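Local coordinates for transferrin (Manduca sexta, PDB 6WB6), which binds a single ferric ion together with a carbonate anion and transports iron in the insect, at residues Ser3-Met14 against Ser44-Val56. Sequence-based numbering, arbitrary orientation.
Sequences SSYKLCVPAAYM and SFVQQRQADFVPV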
ATOM      1  N   SER A   3      30.453  -8.169  21.662  1.00 44.71           N
ATOM      2  CA  SER A   3      29.911  -9.349  22.329  1.00 43.23           C
ATOM      3  C   SER A   3      28.545  -9.078  22.966  1.00 55.25           C
ATOM      4  O   SER A   3      28.282  -9.473  24.100  1.00 48.72           O
ATOM      5  CB  SER A   3      30.863  -9.854  23.415  1.00 51.04           C
ATOM      6  OG  SER A   3      30.461  -9.386  24.698  1.00 51.94           O
ATOM      7  N   SER A   4      27.673  -8.397  22.243  1.00 51.93           N
ATOM      8  CA  SER A   4      26.300  -8.236  22.677  1.00 45.92           C
ATOM      9  C   SER A   4      25.372  -9.013  21.746  1.00 45.25           C
ATOM     10  O   SER A   4      25.783  -9.515  20.691  1.00 39.05           O
ATOM     11  CB  SER A   4      25.917  -6.757  22.705  1.00 37.82           C
ATOM     12  OG  SER A   4      26.762  -6.012  23.556  1.00 47.51           O
ATOM     13  N   TYR A   5      24.110  -9.122  22.166  1.00 28.90           N
ATOM     14  CA  TYR A   5      23.042  -9.585  21.290  1.00 26.42           C
ATOM     15  C   TYR A   5      22.510  -8.380  20.531  1.00 25.07           C
ATOM     16  O   TYR A   5      21.960  -7.449  21.128  1.00 23.79           O
ATOM     17  CB  TYR A   5      21.921 -10.263  22.064  1.00 30.77           C
ATOM     18  CG  TYR A   5      22.293 -11.565  22.730  1.00 18.90           C
ATOM     19  CD1 TYR A   5      22.328 -12.758  22.023  1.00 23.63           C
ATOM     20  CD2 TYR A   5      22.562 -11.601  24.071  1.00 26.88           C
ATOM     21  CE1 TYR A   5      22.633 -13.955  22.660  1.00 28.71           C
ATOM     22  CE2 TYR A   5      22.878 -12.777  24.722  1.00 30.01           C
ATOM     23  CZ  TYR A   5      22.905 -13.953  24.014  1.00 29.52           C
ATOM     24  OH  TYR A   5      23.211 -15.117  24.672  1.00 35.19           O
ATOM     25  N   LYS A   6      22.702  -8.389  19.221  1.00 22.67           N
ATOM     26  CA  LYS A   6      22.398  -7.233  18.402  1.00 23.23           C
ATOM     27  C   LYS A   6      20.972  -7.380  17.905  1.00 18.39           C
ATOM     28  O   LYS A   6      20.627  -8.376  17.258  1.00 25.09           O
ATOM     29  CB  LYS A   6      23.411  -7.108  17.262  1.00 29.37           C
ATOM     30  CG  LYS A   6      24.743  -6.537  17.728  1.00 24.72           C
ATOM     31  CD  LYS A   6      25.859  -6.652  16.667  1.00 25.70           C
ATOM     32  CE  LYS A   6      26.388  -8.080  16.584  1.00 26.72           C
ATOM     33  NZ  LYS A   6      26.761  -8.698  17.920  1.00 40.29           N
ATOM     34  N   LEU A   7      20.148  -6.407  18.223  1.00 17.91           N
ATOM     35  CA  LEU A   7      18.746  -6.405  17.823  1.00 24.82           C
ATOM     36  C   LEU A   7      18.591  -5.426  16.677  1.00 19.84           C
ATOM     37  O   LEU A   7      18.880  -4.234  16.837  1.00 19.38           O
ATOM     38  CB  LEU A   7      17.826  -5.988  18.963  1.00 26.32           C
ATOM     39  CG  LEU A   7      16.381  -5.702  18.542  1.00 19.09           C
ATOM     40  CD1 LEU A   7      15.767  -6.937  17.906  1.00 19.71           C
ATOM     41  CD2 LEU A   7      15.551  -5.276  19.749  1.00 17.50           C
ATOM     42  N   CYS A   8      18.126  -5.914  15.535  1.00 23.77           N
ATOM     43  CA  CYS A   8      17.909  -5.005  14.429  1.00 18.42           C
ATOM     44  C   CYS A   8      16.570  -4.322  14.620  1.00 22.89           C
ATOM     45  O   CYS A   8      15.646  -4.877  15.215  1.00 24.33           O
ATOM     46  CB  CYS A   8      17.986  -5.732  13.092  1.00 19.06           C
ATOM     47  SG  CYS A   8      17.940  -4.630  11.714  1.00 27.01           S
ATOM     48  N   VAL A   9      16.493  -3.085  14.155  1.00 22.09           N
ATOM     49  CA  VAL A   9      15.365  -2.218  14.469  1.00 22.09           C
ATOM     50  C   VAL A   9      15.231  -1.250  13.300  1.00 26.02           C
ATOM     51  O   VAL A   9      16.227  -0.637  12.885  1.00 21.85           O
ATOM     52  CB  VAL A   9      15.582  -1.501  15.814  1.00 29.47           C
ATOM     53  CG1 VAL A   9      16.875  -0.708  15.797  1.00 27.46           C
ATOM     54  CG2 VAL A   9      14.442  -0.592  16.126  1.00 28.24           C
ATOM     55  N   PRO A  10      14.052  -1.106  12.707  1.00 30.52           N
ATOM     56  CA  PRO A  10      13.859  -0.027  11.734  1.00 33.63           C
ATOM     57  C   PRO A  10      14.398   1.288  12.276  1.00 30.53           C
ATOM     58  O   PRO A  10      14.157   1.647  13.432  1.00 28.38           O
ATOM     59  CB  PRO A  10      12.342   0.000  11.539  1.00 22.32           C
ATOM     60  CG  PRO A  10      11.969  -1.449  11.706  1.00 34.78           C
ATOM     61  CD  PRO A  10      12.877  -1.982  12.793  1.00 22.82           C
ATOM     62  N   ALA A  11      15.155   1.988  11.419  1.00 29.98           N
ATOM     63  CA  ALA A  11      15.804   3.242  11.784  1.00 31.20           C
ATOM     64  C   ALA A  11      14.855   4.203  12.491  1.00 30.63           C
ATOM     65  O   ALA A  11      15.239   4.870  13.458  1.00 36.92           O
ATOM     66  CB  ALA A  11      16.384   3.891  10.524  1.00 35.53           C
ATOM     67  N   ALA A  12      13.614   4.289  12.029  1.00 23.70           N
ATOM     68  CA  ALA A  12      12.661   5.208  12.635  1.00 30.74           C
ATOM     69  C   ALA A  12      12.470   4.958  14.130  1.00 29.85           C
ATOM     70  O   ALA A  12      12.035   5.863  14.850  1.00 27.01           O
ATOM     71  CB  ALA A  12      11.319   5.099  11.899  1.00 30.48           C
ATOM     72  N   TYR A  13      12.794   3.766  14.622  1.00 26.72           N
ATOM     73  CA  TYR A  13      12.492   3.386  15.998  1.00 34.73           C
ATOM     74  C   TYR A  13      13.755   3.229  16.835  1.00 30.88           C
ATOM     75  O   TYR A  13      13.708   2.674  17.941  1.00 25.77           O
ATOM     76  CB  TYR A  13      11.667   2.100  16.008  1.00 36.46           C
ATOM     77  CG  TYR A  13      10.336   2.245  15.309  1.00 37.27           C
ATOM     78  CD1 TYR A  13       9.491   3.302  15.602  1.00 36.45           C
ATOM     79  CD2 TYR A  13       9.927   1.327  14.348  1.00 40.34           C
ATOM     80  CE1 TYR A  13       8.275   3.446  14.959  1.00 45.36           C
ATOM     81  CE2 TYR A  13       8.706   1.463  13.703  1.00 30.73           C
ATOM     82  CZ  TYR A  13       7.892   2.523  14.002  1.00 44.74           C
ATOM     83  OH  TYR A  13       6.680   2.646  13.355  1.00 50.54           O
ATOM     84  N   MET A  14      14.880   3.726  16.336  1.00 25.38           N
ATOM     85  CA  MET A  14      16.131   3.620  17.072  1.00 35.00           C
ATOM     86  C   MET A  14      16.008   4.219  18.470  1.00 20.31           C
ATOM     87  O   MET A  14      16.407   3.597  19.458  1.00 21.81           O
ATOM     88  CB  MET A  14      17.244   4.309  16.288  1.00 28.19           C
ATOM     89  CG  MET A  14      18.603   3.878  16.704  1.00 40.17           C
ATOM     90  SD  MET A  14      18.955   2.134  16.371  1.00 41.00           S
ATOM     91  CE  MET A  14      20.580   2.162  17.093  1.00 38.83           C
ATOM     92  N   SER A  44      18.538  -9.286   6.224  1.00 20.84           N
ATOM     93  CA  SER A  44      19.841  -9.340   5.569  1.00 28.05           C
ATOM     94  C   SER A  44      20.959  -9.124   6.585  1.00 20.81           C
ATOM     95  O   SER A  44      21.941  -9.873   6.611  1.00 19.13           O
ATOM     96  CB  SER A  44      19.923  -8.292   4.457  1.00 24.45           C
ATOM     97  OG  SER A  44      19.240  -8.722   3.295  1.00 36.65           O
ATOM     98  N   PHE A  45      20.799  -8.116   7.451  1.00 26.34           N
ATOM     99  CA  PHE A  45      21.787  -7.857   8.489  1.00 21.81           C
ATOM    100  C   PHE A  45      21.893  -9.014   9.459  1.00 19.02           C
ATOM    101  O   PHE A  45      22.963  -9.232  10.038  1.00 19.71           O
ATOM    102  CB  PHE A  45      21.442  -6.596   9.273  1.00 20.09           C
ATOM    103  CG  PHE A  45      21.622  -5.327   8.512  1.00 27.86           C
ATOM    104  CD1 PHE A  45      22.183  -5.318   7.235  1.00 25.41           C
ATOM    105  CD2 PHE A  45      21.255  -4.125   9.089  1.00 27.86           C
ATOM    106  CE1 PHE A  45      22.356  -4.133   6.558  1.00 25.66           C
ATOM    107  CE2 PHE A  45      21.415  -2.941   8.418  1.00 28.37           C
ATOM    108  CZ  PHE A  45      21.973  -2.945   7.136  1.00 26.87           C
ATOM    109  N   VAL A  46      20.801  -9.745   9.685  1.00 22.38           N
ATOM    110  CA  VAL A  46      20.881 -10.891  10.580  1.00 19.51           C
ATOM    111  C   VAL A  46      21.674 -11.997   9.919  1.00 19.26           C
ATOM    112  O   VAL A  46      22.560 -12.598  10.529  1.00 19.67           O
ATOM    113  CB  VAL A  46      19.486 -11.392  10.994  1.00 24.58           C
ATOM    114  CG1 VAL A  46      19.616 -12.715  11.794  1.00 21.06           C
ATOM    115  CG2 VAL A  46      18.765 -10.341  11.810  1.00 26.61           C
ATOM    116  N   GLN A  47      21.351 -12.298   8.664  1.00 24.98           N
ATOM    117  CA  GLN A  47      22.131 -13.297   7.942  1.00 27.61           C
ATOM    118  C   GLN A  47      23.604 -12.906   7.909  1.00 22.72           C
ATOM    119  O   GLN A  47      24.485 -13.746   8.113  1.00 24.63           O
ATOM    120  CB  GLN A  47      21.600 -13.457   6.520  1.00 26.28           C
ATOM    121  CG  GLN A  47      22.396 -14.477   5.705  1.00 23.46           C
ATOM    122  CD  GLN A  47      22.390 -15.837   6.356  1.00 27.29           C
ATOM    123  OE1 GLN A  47      21.374 -16.287   6.890  1.00 31.22           O
ATOM    124  NE2 GLN A  47      23.531 -16.495   6.340  1.00 29.54           N
ATOM    125  N   GLN A  48      23.880 -11.632   7.658  1.00 23.49           N
ATOM    126  CA  GLN A  48      25.233 -11.097   7.568  1.00 27.14           C
ATOM    127  C   GLN A  48      25.901 -10.887   8.920  1.00 24.81           C
ATOM    128  O   GLN A  48      27.037 -10.406   8.959  1.00 22.00           O
ATOM    129  CB  GLN A  48      25.220  -9.757   6.829  1.00 30.67           C
ATOM    130  CG  GLN A  48      24.869  -9.822   5.340  1.00 20.82           C
ATOM    131  CD  GLN A  48      24.471  -8.448   4.798  1.00 26.25           C
ATOM    132  OE1 GLN A  48      24.158  -7.536   5.566  1.00 35.54           O
ATOM    133  NE2 GLN A  48      24.499  -8.289   3.488  1.00 32.97           N
ATOM    134  N   ARG A  49      25.216 -11.174  10.026  1.00 27.18           N
ATOM    135  CA  ARG A  49      25.744 -11.021  11.378  1.00 21.89           C
ATOM    136  C   ARG A  49      26.038  -9.585  11.781  1.00 25.01           C
ATOM    137  O   ARG A  49      26.758  -9.383  12.762  1.00 24.12           O
ATOM    138  CB  ARG A  49      27.027 -11.835  11.588  1.00 23.01           C
ATOM    139  CG  ARG A  49      26.811 -13.273  12.041  1.00 24.84           C
ATOM    140  CD  ARG A  49      26.133 -14.132  10.972  1.00 27.27           C
ATOM    141  NE  ARG A  49      26.031 -15.531  11.392  1.00 19.05           N
ATOM    142  CZ  ARG A  49      25.349 -16.475  10.752  1.00 18.37           C
ATOM    143  NH1 ARG A  49      24.679 -16.204   9.642  1.00 23.14           N
ATOM    144  NH2 ARG A  49      25.330 -17.699  11.232  1.00 28.38           N
ATOM    145  N   GLN A  50      25.533  -8.570  11.065  1.00 20.11           N
ATOM    146  CA  GLN A  50      25.555  -7.228  11.648  1.00 17.59           C
ATOM    147  C   GLN A  50      24.486  -7.054  12.710  1.00 19.15           C
ATOM    148  O   GLN A  50      24.453  -6.028  13.384  1.00 17.62           O
ATOM    149  CB  GLN A  50      25.319  -6.140  10.615  1.00 19.88           C
ATOM    150  CG  GLN A  50      26.363  -6.011   9.537  1.00 24.84           C
ATOM    151  CD  GLN A  50      25.929  -4.988   8.500  1.00 34.06           C
ATOM    152  OE1 GLN A  50      25.768  -5.301   7.321  1.00 30.52           O
ATOM    153  NE2 GLN A  50      25.716  -3.760   8.942  1.00 31.40           N
ATOM    154  N   ALA A  51      23.571  -7.995  12.806  1.00 14.47           N
ATOM    155  CA  ALA A  51      22.629  -8.065  13.902  1.00 20.69           C
ATOM    156  C   ALA A  51      22.512  -9.529  14.228  1.00 17.54           C
ATOM    157  O   ALA A  51      22.962 -10.383  13.457  1.00 26.01           O
ATOM    158  CB  ALA A  51      21.275  -7.446  13.542  1.00 26.58           C
ATOM    159  N   ASP A  52      21.920  -9.825  15.376  1.00 17.43           N
ATOM    160  CA  ASP A  52      21.786 -11.204  15.807  1.00 15.85           C
ATOM    161  C   ASP A  52      20.354 -11.702  15.752  1.00 21.44           C
ATOM    162  O   ASP A  52      20.152 -12.900  15.567  1.00 24.08           O
ATOM    163  CB  ASP A  52      22.329 -11.374  17.233  1.00 14.99           C
ATOM    164  CG  ASP A  52      23.811 -10.989  17.330  1.00 21.99           C
ATOM    165  OD1 ASP A  52      24.606 -11.523  16.537  1.00 23.26           O
ATOM    166  OD2 ASP A  52      24.162 -10.157  18.179  1.00 19.08           O
ATOM    167  N   PHE A  53      19.365 -10.815  15.872  1.00 20.02           N
ATOM    168  CA  PHE A  53      17.974 -11.239  15.809  1.00 22.73           C
ATOM    169  C   PHE A  53      17.079 -10.045  15.535  1.00 22.05           C
ATOM    170  O   PHE A  53      17.473  -8.877  15.673  1.00 26.60           O
ATOM    171  CB  PHE A  53      17.538 -11.930  17.101  1.00 16.15           C
ATOM    172  CG  PHE A  53      17.443 -10.993  18.293  1.00 21.39           C
ATOM    173  CD1 PHE A  53      18.557 -10.300  18.747  1.00 17.70           C
ATOM    174  CD2 PHE A  53      16.226 -10.835  18.970  1.00 21.37           C
ATOM    175  CE1 PHE A  53      18.471  -9.446  19.867  1.00 24.08           C
ATOM    176  CE2 PHE A  53      16.111 -10.006  20.077  1.00 18.36           C
ATOM    177  CZ  PHE A  53      17.212  -9.299  20.537  1.00 21.97           C
ATOM    178  N   VAL A  54      15.841 -10.370  15.179  1.00 20.88           N
ATOM    179  CA  VAL A  54      14.848  -9.384  14.794  1.00 17.16           C
ATOM    180  C   VAL A  54      13.463 -10.010  14.929  1.00 15.92           C
ATOM    181  O   VAL A  54      13.301 -11.214  14.694  1.00 20.03           O
ATOM    182  CB  VAL A  54      15.115  -8.889  13.363  1.00 22.65           C
ATOM    183  CG1 VAL A  54      14.921 -10.047  12.365  1.00 19.10           C
ATOM    184  CG2 VAL A  54      14.242  -7.700  13.045  1.00 18.55           C
ATOM    185  N   PRO A  55      12.456  -9.246  15.332  1.00 17.70           N
ATOM    186  CA  PRO A  55      11.086  -9.765  15.333  1.00 20.29           C
ATOM    187  C   PRO A  55      10.550  -9.947  13.916  1.00 19.73           C
ATOM    188  O   PRO A  55      10.823  -9.151  13.019  1.00 19.37           O
ATOM    189  CB  PRO A  55      10.308  -8.680  16.091  1.00 21.15           C
ATOM    190  CG  PRO A  55      11.117  -7.434  15.844  1.00 30.03           C
ATOM    191  CD  PRO A  55      12.525  -7.891  15.910  1.00 16.71           C
ATOM    192  N   VAL A  56       9.761 -10.994  13.727  1.00 21.39           N
ATOM    193  CA  VAL A  56       9.269 -11.373  12.409  1.00 27.67           C
ATOM    194  C   VAL A  56       7.815 -11.817  12.522  1.00 25.42           C
ATOM    195  O   VAL A  56       7.445 -12.529  13.462  1.00 20.79           O
ATOM    196  CB  VAL A  56      10.115 -12.511  11.797  1.00 22.83           C
ATOM    197  CG1 VAL A  56      11.458 -12.000  11.232  1.00 28.40           C
ATOM    198  CG2 VAL A  56      10.335 -13.585  12.829  1.00 25.84           C
TER
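In the first transferrin-like half, strand 5-10 meets strand 53-56 through a single parallel beta bridge, L7 with F53. C8 N donates to F53 O over 3.0 Å, and F53 N returns to K6 O. That same K6 O also accepts D52 N at 2.7 Å, so two successive amides grip one carbonyl. D52 suits its place just before strand 53-56 because its short side chain brings OD2 to K6 N on the anti side, at a modelled 2.5 Å that is probably imprecise, and to K6 NZ at 3.0 Å on the syn side, a salt bridge. Bends at chi3 (-76°) and chi4 (-50°) fold the lysine chain round to this oxygen, its CD passing Q50 O. H279 NE2 hydrogen-bonds OD1. Replacing this aspartate by alanine would probably leave the K6 ammonium without its charged mate, and K6 N and H279 without their acceptors. F53 CG sits between its backbone N and carbonyl carbon (chi1 69°), which lays one ring face against L7 CD1, a CH-pi contact 3.9 Å from the centroid; L7 CD1 also touches P55 CD. Small A51 lets C8 CB come within 3.7 Å of its CB, while C8 SG is disulfide-bonded to C42 in helix 39-47. R49, at positive phi, closes that helix with a Schellman motif. Helix 39-47 connects strands 31-36 and 53-56, with strand 5-10 between them: a beta-alpha-beta crossover typical of the periplasmic-binding-protein-like transferrin fold.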